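Local coordinates for protein dTDP-glucose 4,6-dehydratase (Klebsiella pneumoniae, PDB 5U4Q) that binds NAD and, as a member of the epimerase/dehydratase family, probably remodels nucleotide-activated sugars such as dTDP-glucose, at residues A[157-160]-A[161-165]; A[108-111]-A[112-116]; A[99-102]-A[103-107]; A[68-71]-A[72-76]. All blocks are in the same frame, centred on the assembly; numbering follows the deposited sequence. Where two conformers were deposited one is given.

Contact 1 of 4, residues A[157-160]-A[161-165]. With NAD (nicotinamide-adenine-dinucleotide), chain C.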
# COMPACT_ATOMS: atom_id res chain seq x y z
N THR A 157 -3.48 1.88 2.75
CA THR A 157 -4.01 0.91 1.77
C THR A 157 -4.49 1.60 0.49
O THR A 157 -4.34 1.04 -0.60
CB THR A 157 -5.11 -0.05 2.32
OG1 THR A 157 -6.31 0.65 2.61
CG2 THR A 157 -4.62 -0.85 3.54
N LYS A 158 -5.07 2.79 0.62
CA LYS A 158 -5.51 3.52 -0.56
C LYS A 158 -4.33 3.97 -1.42
O LYS A 158 -4.38 3.89 -2.67
CB LYS A 158 -6.46 4.66 -0.20
CG LYS A 158 -7.81 4.20 0.37
CD LYS A 158 -8.56 3.25 -0.58
CE LYS A 158 -10.06 3.21 -0.27
NZ LYS A 158 -10.83 2.37 -1.27
N LYS A 159 -3.26 4.46 -0.79
CA LYS A 159 -2.06 4.80 -1.54
C LYS A 159 -1.47 3.54 -2.16
O LYS A 159 -1.02 3.56 -3.30
CB LYS A 159 -1.03 5.56 -0.70
CG LYS A 159 0.26 5.86 -1.41
CD LYS A 159 0.19 6.64 -2.74
CE LYS A 159 1.63 6.79 -3.26
NZ LYS A 159 1.80 7.38 -4.61
N ALA A 160 -1.50 2.43 -1.42
CA ALA A 160 -1.04 1.18 -2.00
C ALA A 160 -1.84 0.83 -3.25
O ALA A 160 -1.27 0.30 -4.21
CB ALA A 160 -1.09 0.03 -1.00
N ASN A 161 -3.15 1.07 -3.24
CA ASN A 161 -3.99 0.80 -4.44
C ASN A 161 -3.47 1.65 -5.61
O ASN A 161 -3.35 1.14 -6.73
CB ASN A 161 -5.45 1.16 -4.20
CG ASN A 161 -6.20 0.21 -3.24
OD1 ASN A 161 -7.40 0.41 -3.05
ND2 ASN A 161 -5.57 -0.85 -2.78
N GLU A 162 -3.16 2.92 -5.36
CA GLU A 162 -2.65 3.78 -6.44
C GLU A 162 -1.33 3.22 -6.99
O GLU A 162 -1.11 3.22 -8.21
CB GLU A 162 -2.49 5.23 -5.96
CG GLU A 162 -3.79 5.91 -5.53
CD GLU A 162 -3.61 7.34 -5.10
OE1 GLU A 162 -2.51 7.93 -5.31
OE2 GLU A 162 -4.59 7.94 -4.56
N LEU A 163 -0.47 2.73 -6.09
CA LEU A 163 0.83 2.18 -6.51
C LEU A 163 0.65 0.94 -7.35
O LEU A 163 1.33 0.76 -8.37
CB LEU A 163 1.71 1.87 -5.30
CG LEU A 163 2.24 3.08 -4.52
CD1 LEU A 163 2.63 2.63 -3.13
CD2 LEU A 163 3.40 3.75 -5.25
N MSE A 164 -0.27 0.08 -6.91
CA MSE A 164 -0.56 -1.16 -7.62
C MSE A 164 -1.17 -0.85 -8.98
O MSE A 164 -0.82 -1.47 -9.98
CB MSE A 164 -1.44 -2.06 -6.74
CG MSE A 164 -0.70 -2.47 -5.46
SE MSE A 164 -1.92 -3.07 -4.03
CE MSE A 164 -2.56 -4.74 -4.82
N ALA A 165 -2.09 0.12 -9.03
CA ALA A 165 -2.69 0.55 -10.29
C ALA A 165 -1.59 1.03 -11.26
O ALA A 165 -1.59 0.65 -12.44
CB ALA A 165 -3.72 1.66 -10.08
PA NAD C . -20.16 1.74 1.91
O1A NAD C . -21.56 2.22 1.95
O2A NAD C . -19.55 1.03 3.10
O5B NAD C . -20.02 0.81 0.59
C5B NAD C . -18.96 -0.11 0.36
C4B NAD C . -19.57 -1.47 0.09
O4B NAD C . -18.44 -2.35 -0.07
C3B NAD C . -20.42 -2.00 1.23
O3B NAD C . -21.80 -2.24 0.88
C2B NAD C . -19.67 -3.27 1.65
O2B NAD C . -20.55 -4.34 2.04
C1B NAD C . -18.79 -3.61 0.46
N9A NAD C . -17.57 -4.36 0.82
C8A NAD C . -16.68 -4.04 1.79
N7A NAD C . -15.72 -4.97 1.85
C5A NAD C . -15.99 -5.89 0.90
C6A NAD C . -15.37 -7.16 0.48
N6A NAD C . -14.26 -7.63 1.03
N1A NAD C . -15.98 -7.80 -0.52
C2A NAD C . -17.11 -7.37 -1.11
N3A NAD C . -17.74 -6.24 -0.75
C4A NAD C . -17.20 -5.48 0.25
O3 NAD C . -19.12 2.94 1.60
PN NAD C . -19.16 4.04 0.43
O1N NAD C . -20.18 3.76 -0.59
O2N NAD C . -19.09 5.37 1.18
O5D NAD C . -17.70 3.79 -0.16
C5D NAD C . -17.41 3.47 -1.52
C4D NAD C . -15.91 3.70 -1.70
O4D NAD C . -15.63 5.12 -1.65
C3D NAD C . -14.97 3.06 -0.69
O3D NAD C . -13.83 2.58 -1.41
C2D NAD C . -14.52 4.20 0.19
O2D NAD C . -13.19 4.02 0.74
C1D NAD C . -14.57 5.39 -0.75
N1N NAD C . -14.83 6.66 -0.05
C2N NAD C . -16.07 7.04 0.34
C3N NAD C . -16.29 8.26 1.00
C7N NAD C . -17.66 8.76 1.47
O7N NAD C . -17.78 9.92 1.89
N7N NAD C . -18.77 7.99 1.48
C4N NAD C . -15.21 9.06 1.29
C5N NAD C . -13.94 8.64 0.91
C6N NAD C . -13.76 7.43 0.26
O HOH W 1 -9.52 -0.14 -1.32
O HOH W 2 -0.20 8.72 -5.92
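Lys158 and Asn161, one turn apart on helix 153-172, meet through a water that accepts from Lys158 NZ (2.8 Å) and donates to Asn161 OD1. The lysine chain leaves with CG anti to its carbonyl carbon, bends at chi2 (-57°) and then runs straight to the cofactor, where NZ donates to O3D of the NAD ribose at 3.0 Å; the same amine also reaches Ala127 O. Asn161 hands its other amide end, ND2, to Asn105 O of helix 98-118, so both ends of the amide are used and its flip is fixed. Lys159 takes the other course. With CG anti to the backbone N (chi1 176°) and a bend at chi2, its chain passes Glu162 at about a right angle and lays CE 4.0 Å from Leu163 CG. Its NZ stays 4.4 Å from Glu162 OE1, a second water joins them, and the amine makes a salt bridge to Asp148 of the second subunit. Beyond that water, Glu162 is held by a hydrogen bond to Ser128 and a salt bridge to Arg180. Tyr154 and Lys158 fit the YxxxK motif of this family. Two neighbouring lysines therefore serve different ends, one gripping the cofactor's ribose and the other the subunit interface.

Contact 2 of 4, residues A[108-111]-A[112-116]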
# COMPACT_ATOMS: atom_id res chain seq x y z
N GLY A 108 -7.94 -7.85 -1.98
CA GLY A 108 -9.09 -7.63 -2.83
C GLY A 108 -8.78 -6.77 -4.04
O GLY A 108 -9.26 -7.03 -5.16
N TYR A 109 -7.94 -5.76 -3.84
CA TYR A 109 -7.57 -4.87 -4.94
C TYR A 109 -6.74 -5.64 -5.96
O TYR A 109 -6.89 -5.44 -7.16
CB TYR A 109 -6.85 -3.61 -4.42
CG TYR A 109 -6.73 -2.54 -5.50
CD1 TYR A 109 -7.82 -1.81 -5.89
CD2 TYR A 109 -5.54 -2.31 -6.16
CE1 TYR A 109 -7.73 -0.86 -6.92
CE2 TYR A 109 -5.43 -1.39 -7.17
CZ TYR A 109 -6.53 -0.64 -7.54
OH TYR A 109 -6.43 0.27 -8.56
N LEU A 110 -5.85 -6.52 -5.50
CA LEU A 110 -5.08 -7.33 -6.43
C LEU A 110 -6.00 -8.22 -7.26
O LEU A 110 -5.77 -8.35 -8.45
CB LEU A 110 -4.04 -8.19 -5.71
CG LEU A 110 -3.15 -9.03 -6.64
CD1 LEU A 110 -2.41 -8.22 -7.69
CD2 LEU A 110 -2.18 -9.88 -5.82
N ASN A 111 -7.03 -8.81 -6.64
CA ASN A 111 -7.98 -9.65 -7.42
C ASN A 111 -8.64 -8.83 -8.51
O ASN A 111 -8.84 -9.31 -9.63
CB ASN A 111 -9.00 -10.34 -6.50
CG ASN A 111 -8.35 -11.37 -5.61
OD1 ASN A 111 -7.26 -11.86 -5.94
ND2 ASN A 111 -8.96 -11.68 -4.46
N ILE A 112 -9.01 -7.59 -8.20
CA ILE A 112 -9.56 -6.69 -9.21
C ILE A 112 -8.54 -6.47 -10.35
O ILE A 112 -8.90 -6.56 -11.54
CB ILE A 112 -9.95 -5.31 -8.59
CG1 ILE A 112 -11.16 -5.44 -7.66
CG2 ILE A 112 -10.21 -4.24 -9.65
CD1 ILE A 112 -12.48 -5.60 -8.35
N LEU A 113 -7.29 -6.15 -9.99
CA LEU A 113 -6.27 -5.87 -11.02
C LEU A 113 -6.01 -7.09 -11.90
O LEU A 113 -5.91 -6.95 -13.11
CB LEU A 113 -4.98 -5.38 -10.39
CG LEU A 113 -5.00 -3.99 -9.74
CD1 LEU A 113 -3.69 -3.75 -8.99
CD2 LEU A 113 -5.22 -2.92 -10.78
N GLU A 114 -5.94 -8.25 -11.26
CA GLU A 114 -5.73 -9.51 -12.01
C GLU A 114 -6.87 -9.77 -12.96
O GLU A 114 -6.64 -10.17 -14.12
CB GLU A 114 -5.50 -10.68 -11.06
CG GLU A 114 -4.07 -10.72 -10.55
CD GLU A 114 -3.09 -11.12 -11.65
OE1 GLU A 114 -3.15 -12.31 -12.03
OE2 GLU A 114 -2.26 -10.30 -12.09
N GLY A 115 -8.11 -9.55 -12.50
CA GLY A 115 -9.29 -9.73 -13.34
C GLY A 115 -9.23 -8.79 -14.54
O GLY A 115 -9.49 -9.20 -15.72
N CYS A 116 -8.85 -7.54 -14.30
CA CYS A 116 -8.74 -6.56 -15.38
C CYS A 116 -7.63 -6.92 -16.37
O CYS A 116 -7.80 -6.74 -17.57
CB CYS A 116 -8.49 -5.16 -14.83
SG CYS A 116 -9.89 -4.44 -13.95
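Tyr109 and Leu113 pack against each other on the buried face of helix 98-118, the leucine CD1 lying 3.5 Å from ring atom CE2, oblique to the ring. The phenol is sent there by chi1 -168°, which carries CG away from the backbone N and alongside the following turn, and its ring also meets Tyr126 edge-to-face. Four backbone bonds run on regularly: Ile112 N to Gly108 O, Leu113 N to Tyr109 O, Glu114 N to Leu110 O at 2.8 Å, and Gly115 N to Asn111 O at 3.0 Å. The polar side chains look beyond this stretch. Asn111 suits its buried place because its amide can give and take at once: ND2 donates to Leu64 O, while OD1 is hydrogen-bonded to Tyr99 OH of the second subunit. Glu114 bends at chi2 with its CG 4.1 Å from Leu110 CD1, and both carboxylate oxygens are engaged, OE1 with His118 NE2, OE2 with Tyr168 OH and in a salt bridge to Arg117. Ile112 adds only hydrocarbon toward Met70 and Phe74 of helix 67-77. Shared among three partners, the buried carboxylate of Glu114 is probably stabilised as the anion.

Contact 3 of 4, residues A[99-102]-A[103-107]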
# COMPACT_ATOMS: atom_id res chain seq x y z
N TYR A 99 -7.23 -6.44 9.95
CA TYR A 99 -7.17 -7.52 8.98
C TYR A 99 -8.19 -7.35 7.87
O TYR A 99 -7.96 -7.83 6.75
CB TYR A 99 -7.29 -8.89 9.65
CG TYR A 99 -6.21 -9.16 10.67
CD1 TYR A 99 -4.86 -9.20 10.30
CD2 TYR A 99 -6.53 -9.38 12.01
CE1 TYR A 99 -3.87 -9.43 11.23
CE2 TYR A 99 -5.54 -9.63 12.96
CZ TYR A 99 -4.21 -9.66 12.56
OH TYR A 99 -3.23 -9.91 13.50
N ALA A 100 -9.30 -6.65 8.17
CA ALA A 100 -10.33 -6.32 7.17
C ALA A 100 -9.79 -5.39 6.07
O ALA A 100 -10.12 -5.54 4.89
CB ALA A 100 -11.52 -5.64 7.85
N TYR A 101 -8.95 -4.44 6.46
CA TYR A 101 -8.34 -3.52 5.50
C TYR A 101 -7.42 -4.27 4.58
O TYR A 101 -7.39 -4.03 3.37
CB TYR A 101 -7.54 -2.42 6.22
CG TYR A 101 -8.40 -1.41 6.94
CD1 TYR A 101 -9.16 -0.49 6.24
CD2 TYR A 101 -8.43 -1.37 8.33
CE1 TYR A 101 -9.94 0.44 6.89
CE2 TYR A 101 -9.22 -0.44 9.00
CZ TYR A 101 -9.97 0.46 8.28
OH TYR A 101 -10.75 1.37 8.92
N ALA A 102 -6.66 -5.19 5.14
CA ALA A 102 -5.74 -5.97 4.33
C ALA A 102 -6.51 -6.84 3.38
O ALA A 102 -6.22 -6.89 2.18
CB ALA A 102 -4.84 -6.82 5.22
N ASP A 103 -7.51 -7.53 3.90
CA ASP A 103 -8.31 -8.41 3.06
C ASP A 103 -9.03 -7.69 1.94
O ASP A 103 -8.94 -8.07 0.77
CB ASP A 103 -9.36 -9.17 3.91
CG ASP A 103 -8.77 -10.33 4.67
OD1 ASP A 103 -7.77 -10.91 4.22
OD2 ASP A 103 -9.33 -10.69 5.73
N ALA A 104 -9.80 -6.69 2.28
CA ALA A 104 -10.61 -6.02 1.29
C ALA A 104 -9.80 -5.06 0.45
O ALA A 104 -10.03 -4.95 -0.77
CB ALA A 104 -11.73 -5.25 1.97
N ASN A 105 -8.88 -4.35 1.09
CA ASN A 105 -8.21 -3.26 0.41
C ASN A 105 -6.86 -3.58 -0.21
O ASN A 105 -6.42 -2.84 -1.07
CB ASN A 105 -8.04 -2.03 1.32
CG ASN A 105 -9.36 -1.47 1.85
OD1 ASN A 105 -10.44 -2.06 1.68
ND2 ASN A 105 -9.27 -0.33 2.55
N LEU A 106 -6.17 -4.64 0.22
CA LEU A 106 -4.91 -5.02 -0.41
C LEU A 106 -5.12 -6.24 -1.31
O LEU A 106 -5.01 -6.13 -2.55
CB LEU A 106 -3.81 -5.24 0.64
CG LEU A 106 -3.48 -3.98 1.46
CD1 LEU A 106 -2.56 -4.33 2.60
CD2 LEU A 106 -2.86 -2.90 0.58
N MSE A 107 -5.48 -7.38 -0.73
CA MSE A 107 -5.70 -8.60 -1.54
C MSE A 107 -6.86 -8.43 -2.47
O MSE A 107 -6.81 -8.85 -3.65
CB MSE A 107 -5.99 -9.77 -0.61
CG MSE A 107 -6.27 -11.10 -1.30
SE MSE A 107 -4.72 -11.78 -2.30
CE MSE A 107 -3.53 -12.13 -0.76
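Ala102 O receives two backbone donors, and with them the helix 98-118 changes step. Up to this point the pattern is alpha-helical: Asp103 N donates to Tyr99 O and Ala104 N to Ala100 O, each at 2.9 Å. Then Asn105 N comes to Tyr101 O at 2.7 Å from above the carbonyl plane, and Leu106 N reaches Ala102 O likewise from above its carbonyl plane, while Met107 N, five residues on, meets Ala102 O at 3.0 Å almost straight down the C=O direction. This is a pi-type turn over 103-107, and Leu106, with phi -104° and psi -65°, departs from alpha-helical values, as Asn105 does more mildly. The helix belongs to the Rossmann-type domain, where it pairs with helix 153-172; their counterparts in the second subunit pack against them, as in the helical-bundle dimers common in this family. Ala104 touches NAD, and its CB sits 3.3 Å from Ala100 O; a methyl group is small enough for the cofactor to come close to the helix. Tyr101 and Asn105 both carry CG anti to the carbonyl carbon, which sends ring and amide the same way, the amide ND2 at the ring's edge and in its plane, 3.7 Å from CD1, with the two flat groups turned 77° apart. Asn105 spends its polar ends on helix and loop, OD1 taking Gln88 N and ND2 giving to Thr157 OG1. Leu106 lays CD1 4.3 Å from Ala102 CB and packs on toward Thr157 and Ala160. Asp103, on the partly exposed side, directs OD1 into a salt bridge with Arg67 of the second subunit.

Contact 4 of 4, residues A[68-71]-A[72-76]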
# COMPACT_ATOMS: atom_id res chain seq x y z
N GLU A 68 -10.78 -17.36 -6.27
CA GLU A 68 -11.43 -18.16 -7.30
C GLU A 68 -12.76 -17.54 -7.72
O GLU A 68 -13.08 -17.50 -8.91
CB GLU A 68 -11.62 -19.62 -6.86
CG GLU A 68 -12.29 -20.48 -7.93
CD GLU A 68 -12.29 -21.96 -7.63
OE1 GLU A 68 -11.97 -22.36 -6.49
OE2 GLU A 68 -12.60 -22.73 -8.57
N GLY A 69 -13.52 -17.05 -6.73
CA GLY A 69 -14.83 -16.40 -7.02
C GLY A 69 -14.66 -15.15 -7.89
O GLY A 69 -15.43 -14.90 -8.81
N MSE A 70 -13.65 -14.36 -7.57
CA MSE A 70 -13.36 -13.17 -8.37
C MSE A 70 -12.92 -13.51 -9.77
O MSE A 70 -13.37 -12.91 -10.75
CB MSE A 70 -12.30 -12.33 -7.66
CG MSE A 70 -12.88 -11.65 -6.43
SE MSE A 70 -14.07 -10.14 -6.83
CE MSE A 70 -12.64 -8.91 -7.34
N ALA A 71 -12.05 -14.51 -9.89
CA ALA A 71 -11.61 -14.95 -11.22
C ALA A 71 -12.79 -15.44 -12.07
O ALA A 71 -12.89 -15.09 -13.25
CB ALA A 71 -10.55 -16.04 -11.08
N LYS A 72 -13.68 -16.22 -11.46
CA LYS A 72 -14.88 -16.72 -12.14
C LYS A 72 -15.77 -15.57 -12.63
O LYS A 72 -16.30 -15.59 -13.73
CB LYS A 72 -15.66 -17.64 -11.24
CG LYS A 72 -16.83 -18.37 -11.91
CD LYS A 72 -17.60 -19.25 -10.93
CE LYS A 72 -16.70 -20.24 -10.20
NZ LYS A 72 -17.43 -21.18 -9.29
N LEU A 73 -15.92 -14.56 -11.79
CA LEU A 73 -16.73 -13.40 -12.15
C LEU A 73 -16.16 -12.71 -13.40
O LEU A 73 -16.87 -12.47 -14.36
CB LEU A 73 -16.75 -12.43 -10.97
CG LEU A 73 -17.41 -11.08 -11.19
CD1 LEU A 73 -18.91 -11.21 -11.14
CD2 LEU A 73 -16.92 -10.11 -10.14
N PHE A 74 -14.88 -12.38 -13.37
CA PHE A 74 -14.27 -11.72 -14.48
C PHE A 74 -14.30 -12.60 -15.74
O PHE A 74 -14.60 -12.13 -16.82
CB PHE A 74 -12.86 -11.27 -14.16
CG PHE A 74 -12.78 -9.97 -13.37
CD1 PHE A 74 -12.63 -8.77 -14.03
CD2 PHE A 74 -12.77 -9.97 -11.98
CE1 PHE A 74 -12.53 -7.58 -13.30
CE2 PHE A 74 -12.69 -8.78 -11.27
CZ PHE A 74 -12.55 -7.60 -11.93
N ALA A 75 -14.01 -13.87 -15.54
CA ALA A 75 -13.95 -14.79 -16.69
C ALA A 75 -15.29 -14.97 -17.38
O ALA A 75 -15.36 -14.97 -18.60
CB ALA A 75 -13.44 -16.12 -16.25
N THR A 76 -16.34 -15.16 -16.59
CA THR A 76 -17.67 -15.39 -17.17
C THR A 76 -18.31 -14.12 -17.74
O THR A 76 -19.05 -14.16 -18.73
CB THR A 76 -18.64 -16.01 -16.13
OG1 THR A 76 -18.77 -15.15 -14.98
CG2 THR A 76 -18.13 -17.34 -15.66
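Lys72 O is held by two donors of Thr76, the backbone N at 2.9 Å and the hydroxyl OG1 at 2.8 Å, which arrive from opposite faces of the carbonyl plane. A threonine suits this place close to the end of helix 67-77 because its hydroxyl can reach back one turn. The helix lies in the beta-alpha-beta crossover of the Rossmann fold that leads from strand 57-61 to strand 81-84, passing over strands 29-34 and 5-9. The exposed side carries Glu68, Lys72 and Thr76 beside the small methyl groups of Ala71 and Ala75; Ala75 N donates to Ala71 O at 2.8 Å. The inward side is carried by Met70, Leu73 and Phe74. Met70 (a selenomethionine here) is bent at both chi2 and chi3, a flexible chain well able to follow the surface between helix and sheet; its SE stands 4.4 Å from Leu73 CD2, and CE reaches Phe74 CE2 at 3.9 Å, the two side chains running alongside each other. Leu73 sets its branched end on Leu7, Val31 and Ile33 of the sheet, while Met70 also meets Leu62 and Leu64 in the loops. Besides accepting from Phe74 N in a nearly straight bond (172°), Met70 O lies in the plane of the phenylalanine ring, at its edge, 3.2 Å from CD2.

Overall arrangement
From the N terminus the order is contact 4, contact 3, contact 2, contact 1. Each closes only about a turn of its own helix, so they follow in series, and none encloses or crosses another. Contacts 3 and 2 are successive parts of helix 98-118, joined where Gly108 N approaches Asp103 O at 2.9 Å. This helix lies in the middle: contact 2 packs on contact 4 through Ile112, Gly115 and Cys116, and both contacts 2 and 3 pack on contact 1. Contacts 1 and 4 stay about 11 Å apart at their nearest atoms. Three neighbouring helices of the Rossmann-type domain are thus tied together, with contacts 1, 2 and 3 also touching the second subunit.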